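Local coordinates for NOVW (Streptomyces niveus, PDB 2C0Z), which acts as a sugar-nucleotide 3-epimerase on a dTDP-linked 4-keto-6-deoxy hexose in the biosynthesis of the aminocoumarin antibiotic novobiocin, at residues P157-L162 with L181-A186; F91-D96 with G105-T110; I70-V75 with L191-A196; G129-S134 with W166-P171. All coordinates share one frame; numbering follows the deposited sequence.

Contact 1. Residues P157-L162 with L181-A186; sequences PLDPEL and LLLAEA
Asp159 reaches across to the backbone N of Leu183 and touches the side chain of Leu182. Its chi1 of 176° sets CG opposite the backbone N, and CB points toward 181-186. Asp159 CG already lies 3.7 Å from Leu183 CB. Asp159 OD1 then accepts a hydrogen bond from Leu183 N at 2.8 Å. The N-H comes from above the carboxylate plane, 52° out of it. OD1 also takes a proton from a water. That water donates to Glu161 OE1 as well and accepts from Ala184 N, so two N-H groups of the first helical turn are met, one directly and one through water. OD2 turns back to its own segment. Asp159 OD2 accepts from Leu162 N at 3.0 Å through its anti lone pair and, more weakly, from Glu161 N. These bonds fix the rotation of the carboxylate. Apolar contacts flank it: Pro160 CD meets Leu182 CD2 at 3.9 Å, and Leu162 CD2 meets Leu183 CD2 at 4.1 Å, the two leucines crossing at about a right angle. Leu183 also packs on Leu97 and Tyr104. The arrangement is an Asx motif whose second oxygen binds the start of helix 183-188, with Leu182 at its N-cap position.

Contact 2. Residues F91-D96 with G105-T110; sequences FDVVVD and GCWEGT
Trp107 CG lies between its backbone N and carbonyl carbon (chi1 67°), Phe91 CG is opposite its own N (chi1 -177°), and the two ring edges meet. The rings belong to the two strands of an antiparallel beta hairpin, 89-96 with 107-113, in the five-stranded sheet of this RmlC-like cupin. Phe91 CZ approaches Trp107 CZ3 to 3.8 Å, each atom lying at the edge of the other ring. The side chains cross at about a right angle. Phe91 CZ also touches Gly109 CA, where there is no side chain in the way. Val93 and Val95 point to the same face of the sheet as Trp107. Val93 CG1 packs on Trp107 CE3 at 3.8 Å, and Val95 CG2 packs on Trp107 CB. The indole NE1 makes a weak hydrogen bond to Leu162 O.

Asp92 pairs with Thr110 and Val94 with Glu108, each through two backbone hydrogen bonds. Val93 with Gly109 and Val95 with Trp107 are non-hydrogen-bonded pairs. Asp96 N to Cys106 O and Gly105 N to Asp96 O carry the pairing toward the connecting loop. On the other face, Asp92 OD1 is hydrogen-bonded to His128, probably a substrate-binding residue, as in related epimerases. Close to that face, a water donates to Thr110 OG1 at 3.0 Å and lies 2.9 Å from Asp92 O, to which it can also donate.

Contact 3. Residues I70-V75 with L191-A196; sequences IHFVDV and LLPTYA
Phe72 leans its ring against Leu191 O and the side chains of Leu192 and Pro193. Its chi1 of 68° puts CG between the backbone N and the carbonyl carbon, and CB points toward 191-196. Phe72 and Pro193 cross at a slant, with Phe72 CE2 3.9 Å from Pro193 CD. Phe72 and Leu192 cross at about a right angle, Phe72 CZ lying 4.0 Å from Leu192 CD2. Leu191 O comes to the edge of the ring, near its plane, 3.8 Å from Phe72 CE2. Farther along, Val75 crosses Pro193 at about a right angle, and Val75 CG2 touches Pro193 CB at 4.0 Å.

No direct hydrogen bond joins the segments. Waters do this work. Two of them each donate to Asp74 OD1 and to Leu191 O. One of this pair also lies in the plane of the Phe72 ring, at its edge. A third donates to Val75 O and accepts from Thr194 N. Asp74 OD1 has a further partner in His153.

The contact lays the C-terminal segment, with Thr194 at the N-cap of helix 195-198, against the end of strand 67-73 of the cupin sheet. That strand also carries His71, probably the proton acceptor.

Contact 4. Residues G129-S134 with W166-P171; sequences GFCAIS and WPTGTP
Trp166 packs tightly against the backbone of strand 126-132, and the contact slackens toward Ile133 and the exposed Pro167. The closest part is the indole's six-membered ring. Trp166 CZ3 lies 3.6 Å from Phe130 C, and Trp166 CE3 lies 3.7 Å from Cys131 CB. Gly129 C comes to the ring edge, near its plane, 4.1 Å from Trp166 CH2. Glycine leaves room there, since a CB would point toward the indole. Trp166 NE1 is hydrogen-bonded to Pro157 O, which probably limits the rotation of the indole.

With SG opposite its backbone N (chi1 -177°), the sulfur of Cys131 reaches past Pro167 to Thr168, where Cys131 SG and Thr168 CG2 are 3.8 Å apart. Cys131 CB and Pro167 CD are 4.0 Å apart.

On the looser side, Ile133 CG1 meets Pro167 CG at 4.2 Å. No direct hydrogen bond crosses the contact. Instead one water donates to both Ala132 O and Pro167 O. The loop is held internally: Pro167 is the centre of an inverse gamma turn, and Thr168 OG1 accepts from Thr170 N in an ST turn.

Phe130 points away from the loop, to the other face of the strand, where it packs near Tyr141 and Arg68. The arrangement is a loop laid over the outer face of a cupin sheet, opposite the face turned to the probable active site.

How the contacts relate
Contacts 2, 3 and 4 all reach the five-stranded sheet, and contact 1 lies beside it. Strands 89-96 and 126-132 are neighbours, so contacts 2 and 4 meet through a probable hydrogen bond from Val93 N to Gly129 O at 2.8 Å. Contact 1 touches contact 2 where Leu162 CD2 lies 3.6 Å from Val95 CG1. It meets contact 3 through a probable hydrogen bond from Leu191 N to Ala186 O, 3.0 Å. The centres of contacts 3 and 4 are about 24 Å apart, yet Ile70 CD1 still reaches Gly129 CA at 3.9 Å. The probable active site adjoins the sheet: the side chain of Phe130 is about 3 Å from that of Tyr141, probably the proton donor, and contact 3 holds His71, probably the proton acceptor.

Contact 1. Residues P157-L162 with L181-A186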
loop_
_atom_site.group_PDB
_atom_site.type_symbol
_atom_site.label_atom_id
_atom_site.label_comp_id
_atom_site.label_asym_id
_atom_site.label_seq_id
_atom_site.Cartn_x
_atom_site.Cartn_y
_atom_site.Cartn_z
ATOM N N PRO A 157 -8.465 2.754 24.297
ATOM C CA PRO A 157 -7.297 1.860 24.212
ATOM C C PRO A 157 -6.648 1.523 25.555
ATOM O O PRO A 157 -5.872 0.573 25.624
ATOM C CB PRO A 157 -6.336 2.634 23.299
ATOM C CG PRO A 157 -6.695 4.022 23.458
ATOM C CD PRO A 157 -8.196 4.083 23.708
ATOM N N LEU A 158 -6.997 2.260 26.618
ATOM C CA LEU A 158 -6.552 1.917 27.963
ATOM C C LEU A 158 -7.646 1.196 28.767
ATOM O O LEU A 158 -7.565 1.099 30.001
ATOM C CB LEU A 158 -6.055 3.181 28.698
ATOM C CG LEU A 158 -5.009 4.016 27.955
ATOM C CD1 LEU A 158 -4.551 5.182 28.863
ATOM C CD2 LEU A 158 -3.847 3.218 27.533
ATOM N N ASP A 159 -8.630 0.623 28.072
ATOM C CA ASP A 159 -9.697 -0.158 28.705
ATOM C C ASP A 159 -9.126 -1.209 29.685
ATOM O O ASP A 159 -8.150 -1.899 29.362
ATOM C CB ASP A 159 -10.515 -0.891 27.650
ATOM C CG ASP A 159 -11.548 -1.767 28.267
ATOM O OD1 ASP A 159 -12.620 -1.230 28.596
ATOM O OD2 ASP A 159 -11.349 -2.982 28.524
ATOM N N PRO A 160 -9.723 -1.343 30.875
ATOM C CA PRO A 160 -9.200 -2.271 31.888
ATOM C C PRO A 160 -9.457 -3.784 31.683
ATOM O O PRO A 160 -8.715 -4.592 32.272
ATOM C CB PRO A 160 -9.883 -1.781 33.175
ATOM C CG PRO A 160 -11.157 -1.230 32.714
ATOM C CD PRO A 160 -10.878 -0.570 31.366
ATOM N N GLU A 161 -10.494 -4.165 30.953
ATOM C CA GLU A 161 -10.701 -5.571 30.591
ATOM C C GLU A 161 -9.628 -6.009 29.602
ATOM O O GLU A 161 -9.107 -7.124 29.698
ATOM C CB GLU A 161 -12.091 -5.816 29.979
ATOM C CG GLU A 161 -13.267 -5.749 30.923
ATOM C CD GLU A 161 -14.564 -6.042 30.212
ATOM O OE1 GLU A 161 -15.132 -5.119 29.596
ATOM O OE2 GLU A 161 -15.037 -7.200 30.273
ATOM N N LEU A 162 -9.310 -5.151 28.629
ATOM C CA LEU A 162 -8.271 -5.473 27.660
ATOM C C LEU A 162 -6.888 -5.374 28.292
ATOM O O LEU A 162 -6.062 -6.256 28.105
ATOM C CB LEU A 162 -8.383 -4.539 26.436
ATOM C CG LEU A 162 -9.737 -4.527 25.719
ATOM C CD1 LEU A 162 -9.736 -3.500 24.608
ATOM C CD2 LEU A 162 -10.111 -5.898 25.141
ATOM N N LEU A 181 -15.540 5.170 24.808
ATOM C CA LEU A 181 -16.165 4.304 25.800
ATOM C C LEU A 181 -15.253 3.170 26.186
ATOM O O LEU A 181 -14.505 2.631 25.366
ATOM C CB LEU A 181 -17.443 3.696 25.246
ATOM C CG LEU A 181 -18.638 4.611 24.986
ATOM C CD1 LEU A 181 -19.862 3.788 24.726
ATOM C CD2 LEU A 181 -18.859 5.530 26.084
ATOM N N LEU A 182 -15.326 2.789 27.451
ATOM C CA LEU A 182 -14.831 1.480 27.880
ATOM C C LEU A 182 -15.535 0.371 27.128
ATOM O O LEU A 182 -16.668 0.517 26.679
ATOM C CB LEU A 182 -15.032 1.284 29.361
ATOM C CG LEU A 182 -14.343 2.315 30.229
ATOM C CD1 LEU A 182 -14.522 1.898 31.682
ATOM C CD2 LEU A 182 -12.890 2.428 29.885
ATOM N N LEU A 183 -14.845 -0.760 26.995
ATOM C CA LEU A 183 -15.417 -1.926 26.332
ATOM C C LEU A 183 -16.802 -2.301 26.915
ATOM O O LEU A 183 -17.739 -2.497 26.178
ATOM C CB LEU A 183 -14.449 -3.113 26.414
ATOM C CG LEU A 183 -14.918 -4.401 25.733
ATOM C CD1 LEU A 183 -14.911 -4.192 24.225
ATOM C CD2 LEU A 183 -14.051 -5.569 26.139
ATOM N N ALA A 184 -16.896 -2.365 28.235
ATOM C CA ALA A 184 -18.134 -2.747 28.907
ATOM C C ALA A 184 -19.226 -1.697 28.717
ATOM O O ALA A 184 -20.415 -2.055 28.632
ATOM C CB ALA A 184 -17.874 -2.975 30.397
ATOM N N GLU A 185 -18.824 -0.421 28.622
ATOM C CA GLU A 185 -19.778 0.649 28.335
ATOM C C GLU A 185 -20.354 0.522 26.920
ATOM O O GLU A 185 -21.543 0.727 26.696
ATOM C CB GLU A 185 -19.146 2.026 28.565
ATOM C CG GLU A 185 -18.800 2.311 30.001
ATOM C CD GLU A 185 -17.944 3.550 30.182
ATOM O OE1 GLU A 185 -17.355 4.071 29.189
ATOM O OE2 GLU A 185 -17.843 4.009 31.343
ATOM N N ALA A 186 -19.499 0.216 25.944
ATOM C CA ALA A 186 -19.932 0.016 24.577
ATOM C C ALA A 186 -20.852 -1.179 24.499
ATOM O O ALA A 186 -21.890 -1.142 23.858
ATOM C CB ALA A 186 -18.717 -0.188 23.684
HETATM O O HOH W 1 -14.529 -2.473 30.061
#

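Contact 2. Residues F91-D96 with G105-T110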
loop_
_atom_site.group_PDB
_atom_site.type_symbol
_atom_site.label_atom_id
_atom_site.label_comp_id
_atom_site.label_asym_id
_atom_site.label_seq_id
_atom_site.Cartn_x
_atom_site.Cartn_y
_atom_site.Cartn_z
ATOM N N PHE A 91 3.791 -1.535 17.341
ATOM C CA PHE A 91 3.153 -2.628 18.022
ATOM C C PHE A 91 1.691 -2.575 17.594
ATOM O O PHE A 91 0.951 -1.664 17.988
ATOM C CB PHE A 91 3.317 -2.442 19.527
ATOM C CG PHE A 91 2.755 -3.571 20.357
ATOM C CD1 PHE A 91 3.357 -4.819 20.329
ATOM C CD2 PHE A 91 1.633 -3.372 21.172
ATOM C CE1 PHE A 91 2.864 -5.879 21.128
ATOM C CE2 PHE A 91 1.157 -4.404 21.999
ATOM C CZ PHE A 91 1.766 -5.658 21.952
ATOM N N ASP A 92 1.281 -3.534 16.782
ATOM C CA ASP A 92 -0.057 -3.559 16.200
ATOM C C ASP A 92 -0.956 -4.483 16.999
ATOM O O ASP A 92 -0.580 -5.608 17.323
ATOM C CB ASP A 92 0.035 -4.066 14.761
ATOM C CG ASP A 92 -1.254 -3.908 14.034
ATOM O OD1 ASP A 92 -1.484 -2.764 13.565
ATOM O OD2 ASP A 92 -2.102 -4.833 13.965
ATOM N N VAL A 93 -2.155 -4.029 17.304
ATOM C CA VAL A 93 -3.074 -4.788 18.179
ATOM C C VAL A 93 -4.412 -4.992 17.522
ATOM O O VAL A 93 -5.046 -4.046 17.003
ATOM C CB VAL A 93 -3.239 -4.069 19.533
ATOM C CG1 VAL A 93 -4.267 -4.740 20.441
ATOM C CG2 VAL A 93 -1.913 -4.009 20.231
ATOM N N VAL A 94 -4.854 -6.238 17.542
ATOM C CA VAL A 94 -6.212 -6.584 17.144
ATOM C C VAL A 94 -6.994 -6.980 18.393
ATOM O O VAL A 94 -6.454 -7.585 19.341
ATOM C CB VAL A 94 -6.272 -7.698 16.076
ATOM C CG1 VAL A 94 -5.690 -7.220 14.745
ATOM C CG2 VAL A 94 -5.528 -8.936 16.527
ATOM N N VAL A 95 -8.271 -6.628 18.393
ATOM C CA VAL A 95 -9.136 -6.846 19.564
ATOM C C VAL A 95 -10.417 -7.474 19.085
ATOM O O VAL A 95 -11.055 -6.956 18.170
ATOM C CB VAL A 95 -9.455 -5.537 20.259
ATOM C CG1 VAL A 95 -10.359 -5.798 21.507
ATOM C CG2 VAL A 95 -8.150 -4.817 20.614
ATOM N N ASP A 96 -10.787 -8.611 19.660
ATOM C CA ASP A 96 -12.050 -9.225 19.286
ATOM C C ASP A 96 -13.197 -8.552 19.986
ATOM O O ASP A 96 -13.379 -8.758 21.175
ATOM C CB ASP A 96 -12.026 -10.710 19.612
ATOM C CG ASP A 96 -13.125 -11.483 18.937
ATOM O OD1 ASP A 96 -14.132 -10.879 18.477
ATOM O OD2 ASP A 96 -13.039 -12.726 18.821
ATOM N N GLY A 105 -13.214 -9.882 23.837
ATOM C CA GLY A 105 -12.440 -9.153 24.832
ATOM C C GLY A 105 -10.992 -9.564 24.979
ATOM O O GLY A 105 -10.314 -9.161 25.950
ATOM N N CYS A 106 -10.532 -10.394 24.042
ATOM C CA CYS A 106 -9.130 -10.756 23.954
ATOM C C CYS A 106 -8.456 -9.869 22.924
ATOM O O CYS A 106 -9.094 -9.335 22.010
ATOM C CB CYS A 106 -8.955 -12.206 23.515
ATOM S SG CYS A 106 -9.733 -13.381 24.652
ATOM N N TRP A 107 -7.153 -9.733 23.096
ATOM C CA TRP A 107 -6.347 -9.023 22.101
ATOM C C TRP A 107 -5.074 -9.774 21.754
ATOM O O TRP A 107 -4.665 -10.705 22.428
ATOM C CB TRP A 107 -6.055 -7.610 22.607
ATOM C CG TRP A 107 -5.174 -7.522 23.805
ATOM C CD1 TRP A 107 -5.580 -7.500 25.137
ATOM C CD2 TRP A 107 -3.739 -7.388 23.838
ATOM N NE1 TRP A 107 -4.489 -7.406 25.958
ATOM C CE2 TRP A 107 -3.346 -7.328 25.197
ATOM C CE3 TRP A 107 -2.738 -7.316 22.855
ATOM C CZ2 TRP A 107 -2.008 -7.225 25.597
ATOM C CZ3 TRP A 107 -1.394 -7.207 23.265
ATOM C CH2 TRP A 107 -1.042 -7.150 24.612
ATOM N N GLU A 108 -4.467 -9.368 20.659
ATOM C CA GLU A 108 -3.193 -9.926 20.251
ATOM C C GLU A 108 -2.379 -8.842 19.588
ATOM O O GLU A 108 -2.875 -8.120 18.745
ATOM C CB GLU A 108 -3.366 -11.119 19.319
ATOM C CG GLU A 108 -2.060 -11.854 19.051
ATOM C CD GLU A 108 -2.254 -13.242 18.463
ATOM O OE1 GLU A 108 -3.394 -13.751 18.410
ATOM O OE2 GLU A 108 -1.236 -13.842 18.061
ATOM N N GLY A 109 -1.122 -8.760 19.991
ATOM C CA GLY A 109 -0.186 -7.793 19.447
ATOM C C GLY A 109 0.801 -8.466 18.513
ATOM O O GLY A 109 1.232 -9.600 18.751
ATOM N N THR A 110 1.145 -7.753 17.442
ATOM C CA THR A 110 2.096 -8.203 16.430
ATOM C C THR A 110 3.058 -7.058 16.150
ATOM O O THR A 110 2.636 -5.919 16.003
ATOM C CB THR A 110 1.342 -8.526 15.102
ATOM O OG1 THR A 110 0.333 -9.538 15.328
ATOM C CG2 THR A 110 2.246 -9.140 14.080
HETATM O O HOH W 2 -1.854 -7.572 15.588
#

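Contact 3. Residues I70-V75 with L191-A196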
loop_
_atom_site.group_PDB
_atom_site.type_symbol
_atom_site.label_atom_id
_atom_site.label_comp_id
_atom_site.label_asym_id
_atom_site.label_seq_id
_atom_site.Cartn_x
_atom_site.Cartn_y
_atom_site.Cartn_z
ATOM N N ILE A 70 -9.036 1.924 20.110
ATOM C CA ILE A 70 -9.273 0.705 19.312
ATOM C C ILE A 70 -10.477 0.979 18.420
ATOM O O ILE A 70 -11.578 1.222 18.917
ATOM C CB ILE A 70 -9.565 -0.496 20.246
ATOM C CG1 ILE A 70 -8.402 -0.753 21.213
ATOM C CG2 ILE A 70 -9.943 -1.733 19.413
ATOM C CD1 ILE A 70 -7.049 -0.994 20.567
ATOM N N HIS A 71 -10.270 0.991 17.112
ATOM C CA HIS A 71 -11.308 1.411 16.162
ATOM C C HIS A 71 -11.923 0.220 15.465
ATOM O O HIS A 71 -11.265 -0.766 15.244
ATOM C CB HIS A 71 -10.721 2.382 15.161
ATOM C CG HIS A 71 -10.184 3.631 15.793
ATOM N ND1 HIS A 71 -9.321 4.487 15.148
ATOM C CD2 HIS A 71 -10.388 4.150 17.025
ATOM C CE1 HIS A 71 -9.013 5.477 15.972
ATOM N NE2 HIS A 71 -9.642 5.295 17.117
ATOM N N PHE A 72 -13.192 0.338 15.106
ATOM C CA PHE A 72 -13.918 -0.695 14.382
ATOM C C PHE A 72 -15.052 -0.078 13.609
ATOM O O PHE A 72 -15.409 1.087 13.816
ATOM C CB PHE A 72 -14.457 -1.798 15.310
ATOM C CG PHE A 72 -15.553 -1.338 16.231
ATOM C CD1 PHE A 72 -15.252 -0.632 17.378
ATOM C CD2 PHE A 72 -16.884 -1.581 15.926
ATOM C CE1 PHE A 72 -16.230 -0.203 18.237
ATOM C CE2 PHE A 72 -17.878 -1.142 16.791
ATOM C CZ PHE A 72 -17.529 -0.442 17.952
ATOM N N VAL A 73 -15.615 -0.891 12.727
ATOM C CA VAL A 73 -16.770 -0.511 11.923
ATOM C C VAL A 73 -17.962 -1.415 12.256
ATOM O O VAL A 73 -17.840 -2.641 12.370
ATOM C CB VAL A 73 -16.413 -0.555 10.412
ATOM C CG1 VAL A 73 -17.645 -0.330 9.577
ATOM C CG2 VAL A 73 -15.318 0.478 10.088
ATOM N N ASP A 74 -19.136 -0.800 12.415
ATOM C CA ASP A 74 -20.354 -1.540 12.689
ATOM C C ASP A 74 -20.585 -2.654 11.688
ATOM O O ASP A 74 -20.264 -2.506 10.502
ATOM C CB ASP A 74 -21.578 -0.596 12.621
ATOM C CG ASP A 74 -21.537 0.493 13.658
ATOM O OD1 ASP A 74 -20.758 0.384 14.625
ATOM O OD2 ASP A 74 -22.217 1.536 13.574
ATOM N N VAL A 75 -21.160 -3.758 12.162
ATOM C CA VAL A 75 -21.538 -4.883 11.313
ATOM C C VAL A 75 -23.052 -5.127 11.428
ATOM O O VAL A 75 -23.523 -5.399 12.515
ATOM C CB VAL A 75 -20.792 -6.176 11.711
ATOM C CG1 VAL A 75 -20.976 -7.260 10.662
ATOM C CG2 VAL A 75 -19.268 -5.870 11.974
ATOM N N LEU A 191 -23.517 -1.345 21.396
ATOM C CA LEU A 191 -22.758 -0.701 20.331
ATOM C C LEU A 191 -21.767 -1.663 19.666
ATOM O O LEU A 191 -21.166 -1.345 18.636
ATOM C CB LEU A 191 -22.029 0.522 20.890
ATOM C CG LEU A 191 -23.035 1.517 21.469
ATOM C CD1 LEU A 191 -22.299 2.656 22.106
ATOM C CD2 LEU A 191 -23.975 2.064 20.354
ATOM N N LEU A 192 -21.596 -2.849 20.224
ATOM C CA LEU A 192 -20.594 -3.770 19.687
ATOM C C LEU A 192 -21.182 -4.733 18.683
ATOM O O LEU A 192 -22.351 -5.081 18.771
ATOM C CB LEU A 192 -19.913 -4.539 20.819
ATOM C CG LEU A 192 -19.128 -3.694 21.818
ATOM C CD1 LEU A 192 -18.462 -4.580 22.832
ATOM C CD2 LEU A 192 -18.074 -2.828 21.100
ATOM N N PRO A 193 -20.344 -5.203 17.752
ATOM C CA PRO A 193 -20.721 -6.229 16.805
ATOM C C PRO A 193 -21.079 -7.541 17.520
ATOM O O PRO A 193 -20.535 -7.783 18.575
ATOM C CB PRO A 193 -19.438 -6.421 15.980
ATOM C CG PRO A 193 -18.612 -5.245 16.235
ATOM C CD PRO A 193 -18.925 -4.817 17.604
ATOM N N THR A 194 -21.944 -8.368 16.930
ATOM C CA THR A 194 -22.215 -9.693 17.461
ATOM C C THR A 194 -21.502 -10.747 16.613
ATOM O O THR A 194 -21.420 -10.645 15.397
ATOM C CB THR A 194 -23.726 -9.982 17.596
ATOM O OG1 THR A 194 -24.282 -10.340 16.332
ATOM C CG2 THR A 194 -24.467 -8.737 18.053
ATOM N N TYR A 195 -20.951 -11.748 17.272
ATOM C CA TYR A 195 -20.223 -12.804 16.588
ATOM C C TYR A 195 -21.094 -13.524 15.555
ATOM O O TYR A 195 -20.640 -13.757 14.436
ATOM C CB TYR A 195 -19.684 -13.756 17.645
ATOM C CG TYR A 195 -18.934 -14.953 17.149
ATOM C CD1 TYR A 195 -17.746 -14.830 16.420
ATOM C CD2 TYR A 195 -19.389 -16.225 17.446
ATOM C CE1 TYR A 195 -17.059 -15.934 15.986
ATOM C CE2 TYR A 195 -18.702 -17.331 17.015
ATOM C CZ TYR A 195 -17.555 -17.190 16.291
ATOM O OH TYR A 195 -16.908 -18.324 15.874
ATOM N N ALA A 196 -22.344 -13.816 15.894
ATOM C CA ALA A 196 -23.233 -14.502 14.934
ATOM C C ALA A 196 -23.374 -13.716 13.625
ATOM O O ALA A 196 -23.363 -14.300 12.534
ATOM C CB ALA A 196 -24.609 -14.723 15.552
HETATM O O HOH W 3 -21.169 1.052 17.422
HETATM O O HOH W 4 -21.062 -2.275 16.075
HETATM O O HOH W 5 -23.359 -7.141 14.593
#

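Contact 4. Residues G129-S134 with W166-P171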
loop_
_atom_site.group_PDB
_atom_site.type_symbol
_atom_site.label_atom_id
_atom_site.label_comp_id
_atom_site.label_asym_id
_atom_site.label_seq_id
_atom_site.Cartn_x
_atom_site.Cartn_y
_atom_site.Cartn_z
ATOM N N GLY A 129 -5.830 -1.246 16.744
ATOM C CA GLY A 129 -5.065 -0.157 17.289
ATOM C C GLY A 129 -3.578 -0.404 17.121
ATOM O O GLY A 129 -3.143 -1.493 16.724
ATOM N N PHE A 130 -2.776 0.608 17.435
ATOM C CA PHE A 130 -1.332 0.424 17.399
ATOM C C PHE A 130 -0.618 1.500 18.189
ATOM O O PHE A 130 -1.181 2.553 18.480
ATOM C CB PHE A 130 -0.825 0.447 15.945
ATOM C CG PHE A 130 -0.926 1.781 15.290
ATOM C CD1 PHE A 130 -2.093 2.176 14.669
ATOM C CD2 PHE A 130 0.177 2.616 15.229
ATOM C CE1 PHE A 130 -2.188 3.402 14.020
ATOM C CE2 PHE A 130 0.098 3.861 14.580
ATOM C CZ PHE A 130 -1.095 4.242 13.976
ATOM N N CYS A 131 0.647 1.221 18.481
ATOM C CA CYS A 131 1.560 2.151 19.141
ATOM C C CYS A 131 2.820 2.242 18.266
ATOM O O CYS A 131 3.428 1.227 18.004
ATOM C CB CYS A 131 1.952 1.591 20.501
ATOM S SG CYS A 131 2.996 2.695 21.437
ATOM N N ALA A 132 3.250 3.435 17.878
ATOM C CA ALA A 132 4.528 3.619 17.205
ATOM C C ALA A 132 5.687 3.363 18.168
ATOM O O ALA A 132 5.746 3.976 19.228
ATOM C CB ALA A 132 4.629 5.017 16.636
ATOM N N ILE A 133 6.590 2.463 17.788
ATOM C CA ILE A 133 7.778 2.116 18.556
ATOM C C ILE A 133 8.944 2.989 18.111
ATOM O O ILE A 133 9.743 3.487 18.940
ATOM C CB ILE A 133 8.142 0.621 18.326
ATOM C CG1 ILE A 133 7.089 -0.321 18.888
ATOM C CG2 ILE A 133 9.521 0.312 18.900
ATOM C CD1 ILE A 133 7.255 -1.776 18.339
ATOM N N SER A 134 9.050 3.186 16.804
ATOM C CA SER A 134 10.105 4.021 16.248
ATOM C C SER A 134 9.769 5.463 16.453
ATOM O O SER A 134 8.659 5.825 16.774
ATOM C CB SER A 134 10.317 3.743 14.764
ATOM O OG SER A 134 9.112 3.779 14.039
ATOM N N TRP A 166 0.762 -1.711 26.008
ATOM C CA TRP A 166 1.361 -0.756 25.068
ATOM C C TRP A 166 2.805 -0.502 25.454
ATOM O O TRP A 166 3.067 -0.205 26.622
ATOM C CB TRP A 166 0.593 0.563 25.105
ATOM C CG TRP A 166 -0.841 0.456 24.707
ATOM C CD1 TRP A 166 -1.915 0.668 25.509
ATOM C CD2 TRP A 166 -1.378 0.124 23.402
ATOM N NE1 TRP A 166 -3.087 0.473 24.812
ATOM C CE2 TRP A 166 -2.793 0.156 23.513
ATOM C CE3 TRP A 166 -0.815 -0.193 22.162
ATOM C CZ2 TRP A 166 -3.648 -0.123 22.429
ATOM C CZ3 TRP A 166 -1.677 -0.453 21.075
ATOM C CH2 TRP A 166 -3.072 -0.447 21.233
ATOM N N PRO A 167 3.723 -0.597 24.501
ATOM C CA PRO A 167 5.160 -0.406 24.791
ATOM C C PRO A 167 5.535 1.071 24.854
ATOM O O PRO A 167 6.351 1.554 24.057
ATOM C CB PRO A 167 5.835 -1.111 23.613
ATOM C CG PRO A 167 4.910 -0.874 22.471
ATOM C CD PRO A 167 3.509 -0.963 23.087
ATOM N N THR A 168 4.884 1.793 25.753
ATOM C CA THR A 168 5.234 3.162 26.095
ATOM C C THR A 168 4.703 3.433 27.487
ATOM O O THR A 168 3.667 2.881 27.894
ATOM C CB THR A 168 4.673 4.177 25.076
ATOM O OG1 THR A 168 4.939 5.519 25.515
ATOM C CG2 THR A 168 3.155 4.113 24.972
ATOM N N GLY A 169 5.444 4.254 28.222
ATOM C CA GLY A 169 5.041 4.666 29.553
ATOM C C GLY A 169 4.037 5.797 29.480
ATOM O O GLY A 169 3.180 5.922 30.343
ATOM N N THR A 170 4.153 6.616 28.439
ATOM C CA THR A 170 3.311 7.797 28.255
ATOM C C THR A 170 2.597 7.742 26.898
ATOM O O THR A 170 3.050 8.380 25.928
ATOM C CB THR A 170 4.192 9.086 28.357
ATOM N N PRO A 171 1.526 6.947 26.802
ATOM C CA PRO A 171 0.704 6.916 25.583
ATOM C C PRO A 171 0.151 8.283 25.170
ATOM O O PRO A 171 -0.451 8.992 25.960
ATOM C CB PRO A 171 -0.434 5.948 25.939
ATOM C CG PRO A 171 -0.356 5.740 27.422
ATOM C CD PRO A 171 1.060 5.971 27.804
HETATM O O HOH W 6 6.542 3.577 22.070
#